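Microtubule-associated serine/threonine-protein kinase 3 (Homo sapiens, PDB 3KHF) is a serine/threonine protein kinase whose PDZ domain, the part crystallised here, probably binds short C-terminal peptides of partner proteins. Local coordinates at residues R20-Y25 / H35-S40; D56-I61 / I85-T90. All blocks are in the same frame, centred on the assembly; numbering follows the deposited sequence. Where two conformers were deposited one is given.

Contact 1: residues R20-Y25 / H35-S40; sequences RAIRVY and HHVVWS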
loop_
_atom_site.group_PDB
_atom_site.type_symbol
_atom_site.label_atom_id
_atom_site.label_comp_id
_atom_site.label_asym_id
_atom_site.label_seq_id
_atom_site.Cartn_x
_atom_site.Cartn_y
_atom_site.Cartn_z
ATOM N N ARG A 20 2.364 1.484 6.172
ATOM C CA ARG A 20 3.655 1.444 6.818
ATOM C C ARG A 20 4.673 0.934 5.824
ATOM O O ARG A 20 4.360 0.115 4.960
ATOM C CB ARG A 20 3.699 0.544 8.081
ATOM C CG ARG A 20 2.777 0.967 9.196
ATOM C CD ARG A 20 2.894 0.075 10.399
ATOM N NE ARG A 20 1.893 0.438 11.402
ATOM C CZ ARG A 20 2.068 1.352 12.345
ATOM N NH1 ARG A 20 3.240 1.972 12.483
ATOM N NH2 ARG A 20 1.071 1.651 13.170
ATOM N N ALA A 21 5.895 1.398 5.974
ATOM C CA ALA A 21 7.046 0.836 5.293
ATOM C C ALA A 21 7.707 -0.129 6.241
ATOM O O ALA A 21 8.193 0.264 7.298
ATOM C CB ALA A 21 8.009 1.938 4.890
ATOM N N ILE A 22 7.699 -1.402 5.923
ATOM C CA ILE A 22 8.280 -2.424 6.776
ATOM C C ILE A 22 9.679 -2.749 6.263
ATOM O O ILE A 22 9.843 -3.134 5.119
ATOM C CB ILE A 22 7.416 -3.720 6.790
ATOM C CG1 ILE A 22 5.944 -3.405 7.119
ATOM C CG2 ILE A 22 8.020 -4.779 7.699
ATOM C CD1 ILE A 22 5.767 -2.748 8.475
ATOM N N ARG A 23 10.685 -2.590 7.116
ATOM C CA ARG A 23 12.041 -3.017 6.794
ATOM C C ARG A 23 12.105 -4.516 6.984
ATOM O O ARG A 23 12.031 -5.005 8.116
ATOM C CB ARG A 23 13.060 -2.350 7.712
ATOM C CG ARG A 23 13.098 -0.834 7.655
ATOM C CD ARG A 23 14.136 -0.303 8.634
ATOM N NE ARG A 23 14.098 1.149 8.795
ATOM C CZ ARG A 23 13.284 1.793 9.631
ATOM N NH1 ARG A 23 12.407 1.137 10.383
ATOM N NH2 ARG A 23 13.337 3.110 9.708
ATOM N N VAL A 24 12.195 -5.260 5.885
ATOM C CA VAL A 24 12.231 -6.704 5.940
ATOM C C VAL A 24 13.684 -7.115 5.841
ATOM O O VAL A 24 14.327 -6.997 4.797
ATOM C CB VAL A 24 11.389 -7.354 4.829
ATOM C CG1 VAL A 24 11.523 -8.868 4.916
ATOM C CG2 VAL A 24 9.935 -6.977 4.978
ATOM N N TYR A 25 14.198 -7.587 6.964
ATOM C CA TYR A 25 15.538 -8.169 7.054
ATOM C C TYR A 25 15.506 -9.680 6.647
ATOM O O TYR A 25 14.477 -10.347 6.736
ATOM C CB TYR A 25 16.039 -7.996 8.496
ATOM C CG TYR A 25 16.128 -6.557 8.955
ATOM C CD1 TYR A 25 17.313 -5.842 8.875
ATOM C CD2 TYR A 25 15.013 -5.900 9.470
ATOM C CE1 TYR A 25 17.383 -4.549 9.282
ATOM C CE2 TYR A 25 15.086 -4.603 9.890
ATOM C CZ TYR A 25 16.258 -3.927 9.800
ATOM O OH TYR A 25 16.278 -2.641 10.237
ATOM N N HIS A 35 9.152 -2.816 2.303
ATOM C CA HIS A 35 7.849 -3.286 1.836
ATOM C C HIS A 35 6.743 -2.363 2.309
ATOM O O HIS A 35 6.675 -2.020 3.471
ATOM C CB HIS A 35 7.574 -4.674 2.417
ATOM C CG HIS A 35 8.401 -5.773 1.822
ATOM N ND1 HIS A 35 9.776 -5.814 1.875
ATOM C CD2 HIS A 35 8.019 -6.877 1.126
ATOM C CE1 HIS A 35 10.198 -6.919 1.263
ATOM N NE2 HIS A 35 9.159 -7.561 0.784
ATOM N N HIS A 36 5.836 -2.008 1.417
ATOM C CA HIS A 36 4.779 -1.036 1.707
ATOM C C HIS A 36 3.480 -1.775 1.916
ATOM O O HIS A 36 2.952 -2.403 1.006
ATOM C CB HIS A 36 4.689 -0.075 0.517
ATOM C CG HIS A 36 6.033 0.477 0.199
ATOM N ND1 HIS A 36 6.582 1.483 0.951
ATOM C CD2 HIS A 36 7.005 0.071 -0.653
ATOM C CE1 HIS A 36 7.827 1.689 0.570
ATOM N NE2 HIS A 36 8.111 0.847 -0.407
ATOM N N VAL A 37 2.978 -1.732 3.153
ATOM C CA VAL A 37 1.827 -2.517 3.563
ATOM C C VAL A 37 0.724 -1.591 4.061
ATOM O O VAL A 37 0.927 -0.754 4.930
ATOM C CB VAL A 37 2.213 -3.546 4.647
ATOM C CG1 VAL A 37 0.989 -4.384 5.071
ATOM C CG2 VAL A 37 3.362 -4.443 4.160
ATOM N N VAL A 38 -0.481 -1.772 3.521
ATOM C CA VAL A 38 -1.649 -1.024 3.948
ATOM C C VAL A 38 -2.012 -1.455 5.356
ATOM O O VAL A 38 -2.208 -2.643 5.625
ATOM C CB VAL A 38 -2.844 -1.278 3.020
ATOM C CG1 VAL A 38 -4.123 -0.548 3.494
ATOM C CG2 VAL A 38 -2.501 -0.854 1.583
ATOM N N TRP A 39 -2.107 -0.492 6.271
ATOM C CA TRP A 39 -2.396 -0.818 7.662
ATOM C C TRP A 39 -3.846 -0.594 8.038
ATOM O O TRP A 39 -4.352 -1.251 8.946
ATOM C CB TRP A 39 -1.483 -0.067 8.655
ATOM C CG TRP A 39 -0.868 -1.000 9.670
ATOM C CD1 TRP A 39 -1.303 -1.271 10.937
ATOM C CD2 TRP A 39 0.217 -1.871 9.426
ATOM N NE1 TRP A 39 -0.510 -2.237 11.505
ATOM C CE2 TRP A 39 0.422 -2.632 10.589
ATOM C CE3 TRP A 39 1.029 -2.098 8.326
ATOM C CZ2 TRP A 39 1.457 -3.558 10.693
ATOM C CZ3 TRP A 39 2.023 -3.032 8.417
ATOM C CH2 TRP A 39 2.238 -3.739 9.593
ATOM N N SER A 40 -4.525 0.330 7.364
ATOM C CA SER A 40 -5.898 0.653 7.702
ATOM C C SER A 40 -6.522 1.283 6.480
ATOM O O SER A 40 -5.821 1.877 5.656
ATOM C CB SER A 40 -5.979 1.609 8.908
ATOM O OG SER A 40 -5.573 2.907 8.573
#
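Arg-20 lies across the indole of Trp-39 in a cation-pi and CH-pi contact, on the antiparallel hairpin of strands 17-25 and 32-41 in this PDZ domain; as in other PDZ domains, the first of these strands, together with helix 71-80, probably borders the peptide groove. The arginine side chain runs over one face of the indole. Its CB lies 3.8 Å from Trp-39 CE3, and CG stays over the same corner of the six-membered ring. CD then sits above the centre of that ring, 3.5 Å from its centroid, in a CH-pi contact. NE passes on to the shared bond, near CD2 and CE2, and CZ ends above the five-membered ring as a cation-pi partner. The guanidinium does not lie flat, for its plane stands 84° from the indole. An extended chain from CG to NE (chi2 -179°, chi3 -174°) makes this lengthwise track possible.

Beside it, Ile-22 brings CD1 to CZ3 of the same indole and CG1 to Val-37 CG2. Four backbone bonds bind Arg-20 to Val-37 and Ile-22 to His-35. Farther along, Val-24 covers one face of the His-35 imidazole, whose ND1 bonds to Thr-33 O; Val-24 CG2 comes within 3.3 Å of that ND1.

Contact 2: residues D56-I61 / I85-T90; sequences DLITHI and ISLRTT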
loop_
_atom_site.group_PDB
_atom_site.type_symbol
_atom_site.label_atom_id
_atom_site.label_comp_id
_atom_site.label_asym_id
_atom_site.label_seq_id
_atom_site.Cartn_x
_atom_site.Cartn_y
_atom_site.Cartn_z
ATOM N N ASP A 56 -2.770 -5.528 2.791
ATOM C CA ASP A 56 -2.327 -5.611 1.408
ATOM C C ASP A 56 -0.910 -5.071 1.275
ATOM O O ASP A 56 -0.617 -3.941 1.702
ATOM C CB ASP A 56 -3.241 -4.770 0.499
ATOM C CG ASP A 56 -4.592 -5.399 0.201
ATOM O OD1 ASP A 56 -4.852 -6.575 0.554
ATOM O OD2 ASP A 56 -5.427 -4.702 -0.438
ATOM N N LEU A 57 -0.050 -5.838 0.618
ATOM C CA LEU A 57 1.250 -5.366 0.174
ATOM C C LEU A 57 1.069 -4.657 -1.156
ATOM O O LEU A 57 0.527 -5.236 -2.103
ATOM C CB LEU A 57 2.208 -6.543 -0.045
ATOM C CG LEU A 57 3.608 -6.215 -0.563
ATOM C CD1 LEU A 57 4.442 -5.496 0.515
ATOM C CD2 LEU A 57 4.329 -7.467 -1.044
ATOM N N ILE A 58 1.475 -3.394 -1.220
ATOM C CA ILE A 58 1.418 -2.642 -2.480
ATOM C C ILE A 58 2.711 -2.921 -3.245
ATOM O O ILE A 58 3.795 -2.577 -2.800
ATOM C CB ILE A 58 1.255 -1.123 -2.241
ATOM C CG1 ILE A 58 -0.066 -0.843 -1.521
ATOM C CG2 ILE A 58 1.339 -0.358 -3.548
ATOM C CD1 ILE A 58 -0.269 0.589 -1.040
ATOM N N THR A 59 2.587 -3.503 -4.430
ATOM C CA THR A 59 3.758 -3.827 -5.238
ATOM C C THR A 59 3.959 -2.799 -6.336
ATOM O O THR A 59 5.098 -2.565 -6.758
ATOM C CB THR A 59 3.633 -5.247 -5.836
ATOM O OG1 THR A 59 2.504 -5.307 -6.698
ATOM C CG2 THR A 59 3.472 -6.301 -4.736
ATOM N N HIS A 60 2.879 -2.177 -6.802
ATOM C CA HIS A 60 2.974 -1.244 -7.926
ATOM C C HIS A 60 2.007 -0.095 -7.729
ATOM O O HIS A 60 0.896 -0.287 -7.233
ATOM C CB HIS A 60 2.694 -1.896 -9.297
ATOM C CG HIS A 60 3.574 -3.054 -9.638
ATOM N ND1 HIS A 60 3.501 -4.270 -8.998
ATOM C CD2 HIS A 60 4.523 -3.191 -10.606
ATOM C CE1 HIS A 60 4.390 -5.094 -9.527
ATOM N NE2 HIS A 60 5.018 -4.466 -10.502
ATOM N N ILE A 61 2.432 1.099 -8.139
ATOM C CA ILE A 61 1.608 2.294 -8.121
ATOM C C ILE A 61 1.635 2.850 -9.553
ATOM O O ILE A 61 2.711 3.176 -10.084
ATOM C CB ILE A 61 2.099 3.342 -7.111
ATOM C CG1 ILE A 61 1.996 2.791 -5.688
ATOM C CG2 ILE A 61 1.315 4.630 -7.271
ATOM C CD1 ILE A 61 2.547 3.740 -4.598
ATOM N N ILE A 85 -5.904 6.464 -9.062
ATOM C CA ILE A 85 -4.624 5.758 -8.847
ATOM C C ILE A 85 -4.884 4.263 -9.054
ATOM O O ILE A 85 -5.978 3.768 -8.734
ATOM C CB ILE A 85 -4.033 6.042 -7.429
ATOM C CG1 ILE A 85 -2.603 5.516 -7.263
ATOM C CG2 ILE A 85 -4.917 5.483 -6.356
ATOM C CD1 ILE A 85 -1.905 6.073 -6.005
ATOM N N SER A 86 -3.896 3.566 -9.609
ATOM C CA SER A 86 -3.967 2.134 -9.830
ATOM C C SER A 86 -2.936 1.472 -8.910
ATOM O O SER A 86 -1.736 1.796 -8.980
ATOM C CB SER A 86 -3.686 1.842 -11.303
ATOM O OG SER A 86 -3.765 0.471 -11.605
ATOM N N LEU A 87 -3.397 0.570 -8.050
ATOM C CA LEU A 87 -2.524 -0.128 -7.122
ATOM C C LEU A 87 -2.559 -1.613 -7.400
ATOM O O LEU A 87 -3.649 -2.205 -7.367
ATOM C CB LEU A 87 -2.999 0.077 -5.683
ATOM C CG LEU A 87 -3.038 1.526 -5.185
ATOM C CD1 LEU A 87 -3.612 1.558 -3.785
ATOM C CD2 LEU A 87 -1.681 2.214 -5.211
ATOM N N ARG A 88 -1.397 -2.238 -7.599
ATOM C CA ARG A 88 -1.290 -3.684 -7.579
ATOM C C ARG A 88 -0.941 -4.100 -6.173
ATOM O O ARG A 88 -0.030 -3.526 -5.567
ATOM C CB ARG A 88 -0.262 -4.209 -8.560
ATOM C CG ARG A 88 -0.701 -4.056 -9.988
ATOM C CD ARG A 88 0.279 -4.652 -10.984
ATOM N NE ARG A 88 0.552 -6.048 -10.725
ATOM C CZ ARG A 88 1.602 -6.715 -11.205
ATOM N NH1 ARG A 88 2.488 -6.115 -11.999
ATOM N NH2 ARG A 88 1.767 -7.991 -10.885
ATOM N N THR A 89 -1.676 -5.066 -5.650
ATOM C CA THR A 89 -1.509 -5.530 -4.288
ATOM C C THR A 89 -1.547 -7.037 -4.172
ATOM O O THR A 89 -2.123 -7.735 -5.025
ATOM C CB THR A 89 -2.620 -5.006 -3.371
ATOM O OG1 THR A 89 -3.868 -5.634 -3.695
ATOM C CG2 THR A 89 -2.765 -3.503 -3.502
ATOM N N THR A 90 -0.995 -7.541 -3.075
ATOM C CA THR A 90 -1.047 -8.952 -2.758
ATOM C C THR A 90 -1.224 -9.125 -1.241
ATOM O O THR A 90 -0.622 -8.403 -0.464
ATOM C CB THR A 90 0.187 -9.658 -3.354
ATOM O OG1 THR A 90 0.012 -11.071 -3.258
ATOM C CG2 THR A 90 1.451 -9.201 -2.695
HETATM O O HOH W 1 -4.275 -7.834 -2.195
#
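A classic beta bulge interrupts the antiparallel pairing of strands 57-61 and 84-90, with Thr-59 and His-60 both set against Arg-88. Arg-88 O accepts the Thr-59 N-H at 2.9 Å and, weakly, that of His-60, while Arg-88 N donates to His-60 O. Before the bulge Leu-57 and Thr-90 form a hydrogen-bonded pair; beyond it the register has slipped by one residue.

His-60 and Arg-88 extend together from the same face of the sheet. Arg-88 bends at chi3 (56°), which folds its guanidinium flat onto one face of the imidazole, with the planes 13° apart and the centres separated by 4.0 Å. The overlap is offset: NH1 is displaced toward the rim of the ring, 3.3 Å from CE1, and Arg-88 CD adds a CH-pi contact on the same ring. Thr-59 OG1 and His-60 ND1 share a hydrogen bond of 2.7 Å in the plane of the imidazole, which should restrain the ring's rotation beneath the arginine.

The opposite face of the sheet is largely apolar. Ile-61 sends CG1 to Leu-87 CD2 at 3.8 Å and CG2 to Ile-85 CD1; Val-74 and Leu-78 of helix 71-80 also pack on Ile-61. Toward the other end, a water hydrogen-bonds Thr-89 OG1 at 2.7 Å and donates weakly to Asp-56 OD1. The second carboxylate oxygen, OD2, accepts the backbone N-H of Arg-53, so the buried Asp-56 also ties the residue just before strand 57-61 back to the loop ahead of it. A bulged antiparallel pair with one mixed face, where Leu-57 packs on Thr-90 beside the His-60/Arg-88 stack, and one largely apolar face turned to the core suits the curled, partly open beta-barrel of the PDZ fold.

In the fold
The two contacts occupy successive strand pairs of one curled sheet, since strands 32-41 and 57-61 are neighbours in it. They are joined directly: Val-38 N probably donates to Asp-56 O and Ile-58 N to His-36 O, while Val-38 CG2 packs on Ile-58 CD1. Contact 1 is a surface hairpin between strands close in sequence, and its register runs without a shift from Arg-20/Val-37 to Ile-22/His-35. Contact 2 is partly buried and brings together segments separated by 23 residues, which include helix 71-80. Each has an arginine laid over an aromatic ring, but on Trp-39 the guanidinium stands steeply, whereas on His-60 it lies flat. Aliphatic packing into the core belongs mainly to contact 2.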